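Local coordinates for shikimate dehydrogenase-like protein HI_0607 (Haemophilus influenzae, PDB 1NPY), which catalyses, in vitro and with low activity, the NADP(+)-dependent oxidation of shikimate to 3-dehydroshikimate, though shikimate may not be its biological substrate, at residues 8-13 / 38-43; 48-53 / 71-76. One frame throughout, in Å; residues are numbered along the deposited sequence.

Contact 1: residues 8-13 / 38-43; sequences LCMSLS and KAFTTQ
Met10, Ser11 and Leu12 pair in parallel register with Lys38, Ala39 and Phe40. Within these segments the first backbone bond is Lys38 N to Cys9 O (3.1 Å). Lys38 O then accepts from Ser11 N. The shortest rung runs from Phe40 N to Ser11 O (2.9 Å), and a weak bond from Ser13 N to Phe40 O follows.

Side-chain hydroxyls and a water add further polar links. Thr41 OG1 donates to Ser13 O (2.8 Å). This hydroxyl lies anti to the Thr41 backbone N (chi1 -169°), which turns it back to segment 8-13. One water donates to Phe40 O (2.8 Å) and is also hydrogen-bonded to Ser11 OG and Ser13 OG. It thus ties both strand ends together on the face that carries Ser11 and Ala39. On that face Ser11 OG also lies 3.4 Å from Ala39 CB.

The apolar contacts gather on the other face. Met10 and Phe40 cross at about a right angle. The bend of the methionine at chi3 (-86°) brings CE to 3.7 Å from Phe40 CD2, while SD approaches the ring obliquely in a Met-aromatic contact. Leu8 CD2 nears the far end of the ring at CZ. Leu12 CD2 bridges Phe40 CB and Thr42 CG2. One ring face carries Lys38 CE, offset toward the rim, and NZ of this lysine donates to Ala39 O.

The strands belong to the beta-alpha-beta unit of strand 7-12, helix 19-31 and strand 35-40. Strand 35-40 lies at the edge of the mixed sheet within this chain, and strand 59-62 flanks strand 7-12 on its other side. Helix 45-55 covers the face with Met10 and Leu12.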
# COMPACT_ATOMS: atom_id res chain seq x y z
N LEU A 8 5.40 14.04 17.99
CA LEU A 8 5.70 12.63 17.74
C LEU A 8 4.72 12.04 16.73
O LEU A 8 3.50 12.17 16.87
CB LEU A 8 5.65 11.83 19.03
CG LEU A 8 5.84 10.32 18.91
CD1 LEU A 8 7.20 9.93 18.37
CD2 LEU A 8 5.61 9.69 20.28
N CYS A 9 5.27 11.42 15.69
CA CYS A 9 4.49 10.58 14.80
C CYS A 9 5.06 9.17 14.97
O CYS A 9 6.19 9.00 15.46
CB CYS A 9 4.56 11.01 13.34
SG CYS A 9 3.68 12.57 13.08
N MET A 10 4.22 8.20 14.64
CA MET A 10 4.55 6.83 15.03
C MET A 10 3.86 5.77 14.19
O MET A 10 3.08 6.08 13.28
CB MET A 10 4.13 6.66 16.50
CG MET A 10 2.65 6.75 16.81
SD MET A 10 2.30 6.40 18.53
CE MET A 10 2.18 4.63 18.43
N SER A 11 4.19 4.51 14.49
CA SER A 11 3.46 3.41 13.88
C SER A 11 3.17 2.36 14.97
O SER A 11 3.85 2.31 15.99
CB SER A 11 4.23 2.76 12.74
OG SER A 11 5.41 2.12 13.17
N LEU A 12 2.15 1.55 14.70
CA LEU A 12 1.80 0.41 15.55
C LEU A 12 1.69 -0.82 14.67
O LEU A 12 0.94 -0.81 13.71
CB LEU A 12 0.45 0.64 16.25
CG LEU A 12 0.42 1.58 17.44
CD1 LEU A 12 -1.03 1.88 17.76
CD2 LEU A 12 1.12 1.00 18.68
N SER A 13 2.40 -1.89 15.03
CA SER A 13 2.37 -3.14 14.27
C SER A 13 2.73 -4.27 15.22
O SER A 13 3.42 -4.05 16.22
CB SER A 13 3.45 -3.26 13.19
OG SER A 13 4.01 -2.03 12.82
N LYS A 38 8.76 7.27 15.63
CA LYS A 38 9.21 5.97 16.13
C LYS A 38 8.15 4.89 15.96
O LYS A 38 6.95 5.14 16.13
CB LYS A 38 9.58 6.07 17.61
CG LYS A 38 10.45 4.91 18.07
CD LYS A 38 10.70 4.95 19.56
CE LYS A 38 9.81 3.96 20.29
NZ LYS A 38 10.16 2.52 20.00
N ALA A 39 8.58 3.68 15.61
CA ALA A 39 7.72 2.51 15.61
C ALA A 39 7.52 1.97 17.02
O ALA A 39 8.45 1.86 17.83
CB ALA A 39 8.31 1.44 14.71
N PHE A 40 6.29 1.56 17.27
CA PHE A 40 5.89 0.95 18.53
C PHE A 40 5.14 -0.34 18.26
O PHE A 40 4.74 -0.65 17.14
CB PHE A 40 4.97 1.89 19.33
CG PHE A 40 5.61 3.15 19.85
CD1 PHE A 40 5.92 3.29 21.19
CD2 PHE A 40 5.76 4.26 19.04
CE1 PHE A 40 6.43 4.48 21.69
CE2 PHE A 40 6.26 5.44 19.54
CZ PHE A 40 6.60 5.57 20.87
N THR A 41 4.95 -1.16 19.29
CA THR A 41 4.05 -2.29 19.25
C THR A 41 3.16 -2.24 20.48
O THR A 41 3.32 -1.40 21.36
CB THR A 41 4.80 -3.63 19.16
OG1 THR A 41 3.89 -4.70 18.86
CG2 THR A 41 5.45 -3.91 20.51
N THR A 42 2.16 -3.11 20.48
CA THR A 42 1.21 -3.19 21.57
C THR A 42 0.49 -4.52 21.51
O THR A 42 0.48 -5.18 20.46
CB THR A 42 0.16 -2.04 21.47
OG1 THR A 42 -0.72 -2.02 22.60
CG2 THR A 42 -0.75 -2.21 20.27
N GLN A 43 -0.02 -4.91 22.67
CA GLN A 43 -0.95 -6.03 22.77
C GLN A 43 -2.33 -5.55 23.22
O GLN A 43 -3.21 -6.37 23.52
CB GLN A 43 -0.41 -7.10 23.72
CG GLN A 43 0.93 -7.70 23.32
CD GLN A 43 1.26 -8.86 24.22
OE1 GLN A 43 1.83 -8.66 25.29
NE2 GLN A 43 0.81 -10.05 23.84
O HOH W 1 5.30 -0.33 14.38

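Contact 2: residues 48-53 / 71-76; sequences AIKGVR and MPFLDE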
# COMPACT_ATOMS: atom_id res chain seq x y z
N ALA A 48 -3.82 1.63 23.23
CA ALA A 48 -2.83 2.26 22.36
C ALA A 48 -3.43 3.44 21.61
O ALA A 48 -2.86 4.54 21.64
CB ALA A 48 -2.27 1.25 21.40
N ILE A 49 -4.62 3.27 21.04
CA ILE A 49 -5.27 4.31 20.25
C ILE A 49 -5.77 5.40 21.19
O ILE A 49 -5.55 6.59 20.94
CB ILE A 49 -6.43 3.77 19.38
CG1 ILE A 49 -5.92 2.72 18.37
CG2 ILE A 49 -7.15 4.91 18.64
CD1 ILE A 49 -4.79 3.16 17.45
N LYS A 50 -6.39 5.01 22.29
CA LYS A 50 -6.78 6.01 23.28
C LYS A 50 -5.57 6.78 23.83
O LYS A 50 -5.73 7.94 24.19
CB LYS A 50 -7.61 5.41 24.42
CG LYS A 50 -9.00 4.94 23.97
CD LYS A 50 -9.73 4.17 25.05
CE LYS A 50 -11.15 3.88 24.57
NZ LYS A 50 -11.92 3.14 25.62
N GLY A 51 -4.41 6.15 23.90
CA GLY A 51 -3.14 6.77 24.25
C GLY A 51 -2.64 7.81 23.26
O GLY A 51 -2.17 8.87 23.69
N VAL A 52 -2.75 7.50 21.97
CA VAL A 52 -2.36 8.40 20.89
C VAL A 52 -3.15 9.68 21.09
O VAL A 52 -2.60 10.78 21.09
CB VAL A 52 -2.68 7.78 19.50
CG1 VAL A 52 -2.71 8.81 18.35
CG2 VAL A 52 -1.72 6.65 19.20
N ARG A 53 -4.45 9.58 21.30
CA ARG A 53 -5.25 10.78 21.55
C ARG A 53 -4.87 11.53 22.83
O ARG A 53 -4.66 12.74 22.80
CB ARG A 53 -6.75 10.45 21.53
CG ARG A 53 -7.62 11.67 21.83
CD ARG A 53 -9.06 11.33 22.02
NE ARG A 53 -9.66 10.73 20.83
CZ ARG A 53 -10.01 9.46 20.70
NH1 ARG A 53 -9.80 8.59 21.66
NH2 ARG A 53 -10.59 9.03 19.58
N MET A 71 -10.40 0.46 14.40
CA MET A 71 -11.41 1.34 13.84
C MET A 71 -12.48 1.79 14.84
O MET A 71 -12.90 2.95 14.78
CB MET A 71 -12.03 0.69 12.60
CG MET A 71 -11.01 0.52 11.48
SD MET A 71 -11.64 -0.16 9.94
CE MET A 71 -12.80 0.99 9.45
N PRO A 72 -12.92 0.93 15.76
CA PRO A 72 -13.91 1.33 16.77
C PRO A 72 -13.48 2.50 17.64
O PRO A 72 -14.29 3.17 18.29
CB PRO A 72 -14.06 0.06 17.60
CG PRO A 72 -13.81 -1.04 16.66
CD PRO A 72 -12.63 -0.51 15.84
N PHE A 73 -12.18 2.79 17.64
CA PHE A 73 -11.62 3.79 18.55
C PHE A 73 -11.34 5.13 17.87
O PHE A 73 -10.79 6.03 18.50
CB PHE A 73 -10.39 3.19 19.23
CG PHE A 73 -10.71 1.90 19.93
CD1 PHE A 73 -11.64 1.92 20.96
CD2 PHE A 73 -10.25 0.70 19.44
CE1 PHE A 73 -12.06 0.74 21.53
CE2 PHE A 73 -10.62 -0.48 20.04
CZ PHE A 73 -11.54 -0.45 21.08
N LEU A 74 -11.65 5.23 16.58
CA LEU A 74 -11.37 6.42 15.80
C LEU A 74 -12.64 7.24 15.66
O LEU A 74 -13.77 6.76 15.78
CB LEU A 74 -10.83 6.07 14.42
CG LEU A 74 -9.68 5.06 14.53
CD1 LEU A 74 -9.23 4.68 13.14
CD2 LEU A 74 -8.56 5.65 15.34
N ASP A 75 -12.44 8.52 15.38
CA ASP A 75 -13.54 9.46 15.32
C ASP A 75 -14.19 9.63 13.94
O ASP A 75 -15.38 9.92 13.83
CB ASP A 75 -13.11 10.80 15.90
CG ASP A 75 -12.71 10.68 17.35
OD1 ASP A 75 -13.57 10.28 18.16
OD2 ASP A 75 -11.55 10.90 17.75
N GLU A 76 -13.41 9.49 12.87
CA GLU A 76 -13.92 9.75 11.53
C GLU A 76 -13.14 8.96 10.50
O GLU A 76 -11.93 9.13 10.38
CB GLU A 76 -13.76 11.23 11.25
CG GLU A 76 -14.39 11.73 9.97
CD GLU A 76 -14.21 13.22 9.83
OE1 GLU A 76 -13.11 13.65 9.42
OE2 GLU A 76 -15.14 13.98 10.19
O HOH W 2 -10.68 5.98 21.18
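The Arg53 guanidinium meets segment 71-76 at its edge. Asp75 OD2 lies near its plane and accepts from Arg53 NH2 in a salt bridge (2.8 Å, N-H...O angle 162°). The carboxylate is turned 60° against the guanidinium, and the nitrogen reaches OD2 from above the carboxylate plane. The same NH2 donates to Phe73 O (3.2 Å). A water in the guanidinium plane accepts from Arg53 NH1 and donates to Phe73 O (2.7 Å). This carbonyl is therefore gripped twice. The Phe73 ring carries Pro72 CB over the centre of one face, and Lys50 CE approaches CD1 obliquely.

Outside the segments, Gly95 O accepts from Arg53 NE and Leu97 N donates to Asp75 OD2. These bonds help fix the guanidinium and the carboxylate. The charged end of Lys50 forms a salt bridge with Glu46.

The apolar part is centred on Ile49, whose CG2 touches both Phe73 CB (3.7 Å) and Leu74 CD2 (3.7 Å). This branch lies anti to the Ile49 backbone N, pointing across to the opposing segment. Ile90 touches both Ile49 and Leu74.

The arrangement is a surface contact within the substrate-binding domain. It fastens the turn at 71-73, a short 3-10 segment, and the chain leading into strand 76-77 to the side of helix 45-55.

How the contacts relate
Contact 1 closes before contact 2 opens along the chain, and their centres lie 13 Å apart. Strand 35-40 is followed in the chain, after a short loop, by helix 45-55. The two contacts also meet in space: Leu12 CD1 packs on Ala48 CB and Ile49 CD1, and Met10 SD on Val52 CG2. Helix 45-55 thus has one side on strand 7-12 of the mixed sheet and another against segment 71-76. Both contacts build the substrate-binding part of the fold, away from the parallel sheet of the other half, which probably binds NADP(+). Ser13 and Leu74 lie about 8 and 9 Å, side chain to side chain, from Lys67, the inferred proton donor/acceptor.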